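Local coordinates for uncharacterized protein AsqI (Emericella nidulans, PDB 5YY3) that is a zinc-dependent cyclopenase of the tyrosinase family that converts 4'-methoxycyclopenin into 4'-methoxyviridicatin, with loss of methyl isocyanate, in aspoquinolone biosynthesis, at residues A407-R419 / R600-T614. Sequence-based numbering, arbitrary orientation.
Sequences AATRYPQDITAHR and RGMGYPFNRAWTQLT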
# COMPACT_ATOMS: atom_id res chain seq x y z
N ALA A 407 3.84 -37.98 -2.98
CA ALA A 407 4.08 -39.28 -2.38
C ALA A 407 3.09 -39.50 -1.24
O ALA A 407 2.48 -40.57 -1.12
CB ALA A 407 5.52 -39.39 -1.88
N ALA A 408 2.89 -38.45 -0.44
CA ALA A 408 2.04 -38.52 0.73
C ALA A 408 0.60 -38.88 0.39
O ALA A 408 -0.03 -39.66 1.11
CB ALA A 408 2.09 -37.20 1.50
N THR A 409 0.04 -38.33 -0.68
CA THR A 409 -1.35 -38.68 -0.99
C THR A 409 -1.44 -40.05 -1.69
O THR A 409 -2.50 -40.70 -1.67
CB THR A 409 -2.06 -37.63 -1.86
OG1 THR A 409 -1.76 -37.85 -3.24
CG2 THR A 409 -1.65 -36.23 -1.46
N ARG A 410 -0.33 -40.49 -2.30
CA ARG A 410 -0.25 -41.81 -2.93
C ARG A 410 -0.21 -42.98 -1.93
O ARG A 410 -0.74 -44.05 -2.21
CB ARG A 410 0.98 -41.89 -3.85
CG ARG A 410 0.73 -41.35 -5.24
CD ARG A 410 -0.04 -42.34 -6.10
NE ARG A 410 0.84 -43.37 -6.62
CZ ARG A 410 0.58 -44.67 -6.57
NH1 ARG A 410 -0.54 -45.10 -6.00
NH2 ARG A 410 1.45 -45.54 -7.07
N TYR A 411 0.42 -42.77 -0.78
CA TYR A 411 0.53 -43.82 0.23
C TYR A 411 0.00 -43.36 1.58
O TYR A 411 0.79 -43.05 2.49
CB TYR A 411 1.98 -44.30 0.35
CG TYR A 411 2.49 -44.82 -0.98
CD1 TYR A 411 2.12 -46.08 -1.44
CD2 TYR A 411 3.31 -44.05 -1.79
CE1 TYR A 411 2.56 -46.55 -2.67
CE2 TYR A 411 3.76 -44.51 -3.01
CZ TYR A 411 3.37 -45.76 -3.45
OH TYR A 411 3.82 -46.22 -4.66
N PRO A 412 -1.34 -43.33 1.73
CA PRO A 412 -2.00 -42.85 2.94
C PRO A 412 -1.66 -43.71 4.15
O PRO A 412 -1.07 -44.78 3.98
CB PRO A 412 -3.50 -42.95 2.60
CG PRO A 412 -3.58 -43.19 1.14
CD PRO A 412 -2.29 -43.75 0.68
N GLN A 413 -2.00 -43.26 5.35
CA GLN A 413 -1.75 -44.07 6.54
C GLN A 413 -2.94 -43.99 7.47
O GLN A 413 -3.64 -42.97 7.52
CB GLN A 413 -0.47 -43.62 7.27
CG GLN A 413 -0.46 -42.15 7.71
CD GLN A 413 0.89 -41.71 8.25
OE1 GLN A 413 1.81 -42.50 8.37
NE2 GLN A 413 1.02 -40.41 8.54
N ASP A 414 -3.18 -45.08 8.19
CA ASP A 414 -4.26 -45.19 9.17
C ASP A 414 -3.96 -44.35 10.41
O ASP A 414 -2.97 -44.59 11.10
CB ASP A 414 -4.44 -46.66 9.56
CG ASP A 414 -5.73 -46.91 10.31
OD1 ASP A 414 -6.19 -46.00 11.05
OD2 ASP A 414 -6.28 -48.02 10.17
N ILE A 415 -4.81 -43.37 10.71
CA ILE A 415 -4.52 -42.45 11.80
C ILE A 415 -4.66 -43.14 13.17
O ILE A 415 -4.15 -42.63 14.17
CB ILE A 415 -5.44 -41.19 11.76
CG1 ILE A 415 -4.77 -40.02 12.47
CG2 ILE A 415 -6.80 -41.46 12.40
CD1 ILE A 415 -3.39 -39.73 11.96
N THR A 416 -5.33 -44.29 13.19
CA THR A 416 -5.49 -45.07 14.43
C THR A 416 -4.40 -46.13 14.60
O THR A 416 -4.18 -46.62 15.70
CB THR A 416 -6.85 -45.79 14.47
OG1 THR A 416 -6.87 -46.81 13.48
CG2 THR A 416 -8.01 -44.83 14.24
N ALA A 417 -3.71 -46.46 13.51
CA ALA A 417 -2.75 -47.58 13.47
C ALA A 417 -1.74 -47.64 14.62
O ALA A 417 -1.32 -48.72 15.02
CB ALA A 417 -2.02 -47.56 12.15
N HIS A 418 -1.33 -46.50 15.16
CA HIS A 418 -0.35 -46.52 16.25
C HIS A 418 -0.83 -45.68 17.45
O HIS A 418 -0.01 -45.08 18.15
CB HIS A 418 1.01 -46.04 15.75
CG HIS A 418 1.54 -46.80 14.57
ND1 HIS A 418 2.23 -47.98 14.70
CD2 HIS A 418 1.48 -46.53 13.24
CE1 HIS A 418 2.58 -48.41 13.50
NE2 HIS A 418 2.13 -47.55 12.60
N ARG A 419 -2.14 -45.65 17.66
CA ARG A 419 -2.73 -44.93 18.79
C ARG A 419 -2.21 -45.45 20.14
O ARG A 419 -2.08 -46.65 20.34
CB ARG A 419 -4.27 -45.05 18.76
CG ARG A 419 -4.81 -46.50 18.83
CD ARG A 419 -6.18 -46.63 19.49
NE ARG A 419 -7.30 -46.17 18.65
CZ ARG A 419 -8.50 -45.80 19.11
NH1 ARG A 419 -8.76 -45.80 20.42
NH2 ARG A 419 -9.44 -45.39 18.26
N ARG A 600 8.10 -43.53 13.70
CA ARG A 600 6.91 -43.25 12.89
C ARG A 600 7.18 -42.46 11.61
O ARG A 600 6.30 -42.34 10.75
CB ARG A 600 5.88 -42.47 13.73
CG ARG A 600 5.20 -43.30 14.77
CD ARG A 600 4.45 -44.44 14.10
NE ARG A 600 4.45 -45.62 14.95
CZ ARG A 600 5.22 -46.69 14.76
NH1 ARG A 600 6.04 -46.74 13.71
NH2 ARG A 600 5.14 -47.71 15.60
N GLY A 601 8.39 -41.93 11.48
CA GLY A 601 8.71 -41.10 10.33
C GLY A 601 8.58 -39.65 10.75
O GLY A 601 7.64 -39.30 11.47
N MET A 602 9.51 -38.81 10.31
CA MET A 602 9.53 -37.43 10.76
C MET A 602 8.24 -36.69 10.35
O MET A 602 7.75 -36.82 9.24
CB MET A 602 10.75 -36.70 10.21
CG MET A 602 12.09 -37.11 10.87
SD MET A 602 12.39 -36.74 12.64
CE MET A 602 11.32 -35.34 13.03
N GLY A 603 7.68 -35.95 11.29
CA GLY A 603 6.46 -35.20 11.01
C GLY A 603 5.18 -35.97 11.11
O GLY A 603 4.12 -35.45 10.77
N TYR A 604 5.26 -37.21 11.59
CA TYR A 604 4.07 -38.03 11.84
C TYR A 604 3.12 -37.32 12.78
O TYR A 604 3.56 -36.79 13.81
CB TYR A 604 4.47 -39.38 12.43
CG TYR A 604 3.31 -40.32 12.64
CD1 TYR A 604 2.86 -41.14 11.61
CD2 TYR A 604 2.66 -40.39 13.87
CE1 TYR A 604 1.80 -42.01 11.79
CE2 TYR A 604 1.58 -41.26 14.06
CZ TYR A 604 1.16 -42.07 13.00
OH TYR A 604 0.11 -42.95 13.17
N PRO A 605 1.82 -37.35 12.49
CA PRO A 605 1.11 -38.10 11.44
C PRO A 605 0.79 -37.29 10.19
O PRO A 605 -0.02 -37.73 9.36
CB PRO A 605 -0.18 -38.50 12.15
CG PRO A 605 -0.48 -37.30 13.02
CD PRO A 605 0.87 -36.72 13.43
N PHE A 606 1.40 -36.13 10.04
CA PHE A 606 1.08 -35.28 8.90
C PHE A 606 1.99 -35.52 7.69
O PHE A 606 1.93 -34.77 6.74
CB PHE A 606 1.15 -33.81 9.30
CG PHE A 606 0.07 -33.41 10.28
CD1 PHE A 606 -1.25 -33.31 9.87
CD2 PHE A 606 0.38 -33.15 11.61
CE1 PHE A 606 -2.22 -32.94 10.74
CE2 PHE A 606 -0.60 -32.80 12.50
CZ PHE A 606 -1.91 -32.68 12.06
N ASN A 607 2.80 -36.57 7.74
CA ASN A 607 3.79 -36.83 6.71
C ASN A 607 3.26 -37.72 5.59
O ASN A 607 3.88 -37.84 4.53
CB ASN A 607 5.05 -37.45 7.32
CG ASN A 607 4.76 -38.76 8.03
OD1 ASN A 607 3.64 -38.98 8.51
ND2 ASN A 607 5.76 -39.63 8.11
N ARG A 608 2.10 -38.33 5.81
CA ARG A 608 1.37 -39.05 4.76
C ARG A 608 -0.09 -38.66 4.81
O ARG A 608 -0.54 -38.13 5.82
CB ARG A 608 1.51 -40.57 4.92
CG ARG A 608 2.67 -41.15 4.18
CD ARG A 608 3.05 -42.48 4.74
NE ARG A 608 4.30 -42.37 5.46
CZ ARG A 608 5.49 -42.30 4.87
NH1 ARG A 608 5.55 -42.37 3.55
NH2 ARG A 608 6.60 -42.19 5.59
N ALA A 609 -0.85 -38.93 3.75
CA ALA A 609 -2.27 -38.63 3.80
C ALA A 609 -2.92 -39.58 4.81
O ALA A 609 -2.36 -40.62 5.14
CB ALA A 609 -2.92 -38.78 2.43
N TRP A 610 -4.10 -39.21 5.31
CA TRP A 610 -4.81 -40.07 6.26
C TRP A 610 -5.86 -40.87 5.53
O TRP A 610 -6.63 -40.35 4.72
CB TRP A 610 -5.46 -39.28 7.38
CG TRP A 610 -4.51 -38.50 8.20
CD1 TRP A 610 -3.15 -38.56 8.16
CD2 TRP A 610 -4.85 -37.52 9.19
NE1 TRP A 610 -2.61 -37.67 9.07
CE2 TRP A 610 -3.64 -37.02 9.71
CE3 TRP A 610 -6.06 -37.01 9.69
CZ2 TRP A 610 -3.60 -36.04 10.70
CZ3 TRP A 610 -6.02 -36.05 10.66
CH2 TRP A 610 -4.80 -35.57 11.17
N THR A 611 -5.91 -42.15 5.86
CA THR A 611 -6.76 -43.07 5.14
C THR A 611 -8.23 -42.76 5.47
O THR A 611 -9.12 -42.95 4.64
CB THR A 611 -6.37 -44.51 5.48
OG1 THR A 611 -6.86 -45.39 4.47
CG2 THR A 611 -6.93 -44.93 6.81
N GLN A 612 -8.46 -42.22 6.66
CA GLN A 612 -9.80 -41.79 7.08
C GLN A 612 -10.37 -40.70 6.15
O GLN A 612 -11.59 -40.55 6.04
CB GLN A 612 -9.77 -41.29 8.52
CG GLN A 612 -9.71 -42.39 9.61
CD GLN A 612 -8.33 -43.06 9.71
OE1 GLN A 612 -7.32 -42.48 9.33
NE2 GLN A 612 -8.31 -44.27 10.25
N LEU A 613 -9.48 -39.95 5.50
CA LEU A 613 -9.89 -38.91 4.56
C LEU A 613 -9.84 -39.37 3.10
O LEU A 613 -10.77 -39.11 2.34
CB LEU A 613 -9.03 -37.67 4.75
CG LEU A 613 -9.10 -37.01 6.12
CD1 LEU A 613 -8.20 -35.78 6.15
CD2 LEU A 613 -10.52 -36.63 6.44
N THR A 614 -8.77 -40.08 2.71
CA THR A 614 -8.68 -40.55 1.32
C THR A 614 -9.78 -41.55 0.98
O THR A 614 -10.17 -41.66 -0.18
CB THR A 614 -7.32 -41.19 1.01
OG1 THR A 614 -7.08 -42.27 1.93
CG2 THR A 614 -6.20 -40.16 1.14
O HOH W 1 -1.80 -43.64 15.09
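Gln413 and Trp610 form a single beta bridge. Gln413 N donates to Ala609 O (2.7 Å), and Thr611 N donates to Gln413 O. Ala609 N adds a bond to Ala408 O of helix 391-410.

Side-chain amides add further bonds. In the buried Gln413, CG lies between the backbone N and the carbonyl carbon (chi1 58°). The chain runs on extended, which carries NE2 to Asn607 OD1 (3.0 Å) and, weakly, to Pro605 O. Its OE1 lies at the edge of the Tyr604 ring. Gln612 is bent at chi2 and uses both ends of its amide: NE2 donates to Asp414 OD1 (2.9 Å), and OE1 accepts from Ile415 N (3.0 Å). Asp414 OD1 also takes Thr416 N, an Asx turn, and Thr416 OG1.

A water bridges Ile415 O, His418 N and Tyr604 OH.

Ile415 CD1 sits over the Trp610 five-membered ring, 3.6 Å from its centroid, and against Pro605 CB. Arg600 CD makes a CH-pi contact 3.9 Å from the His418 ring centroid, and the guanidinium face lies over that ring.

The contact ties helix 391-410 and the loop that follows it to a loop and short helix within the hemocyanin Ig-like family region. Helix 323-331 touches Arg608, helix 623-626 touches Trp610, and strand 487-497 packs on Tyr604 and Pro605.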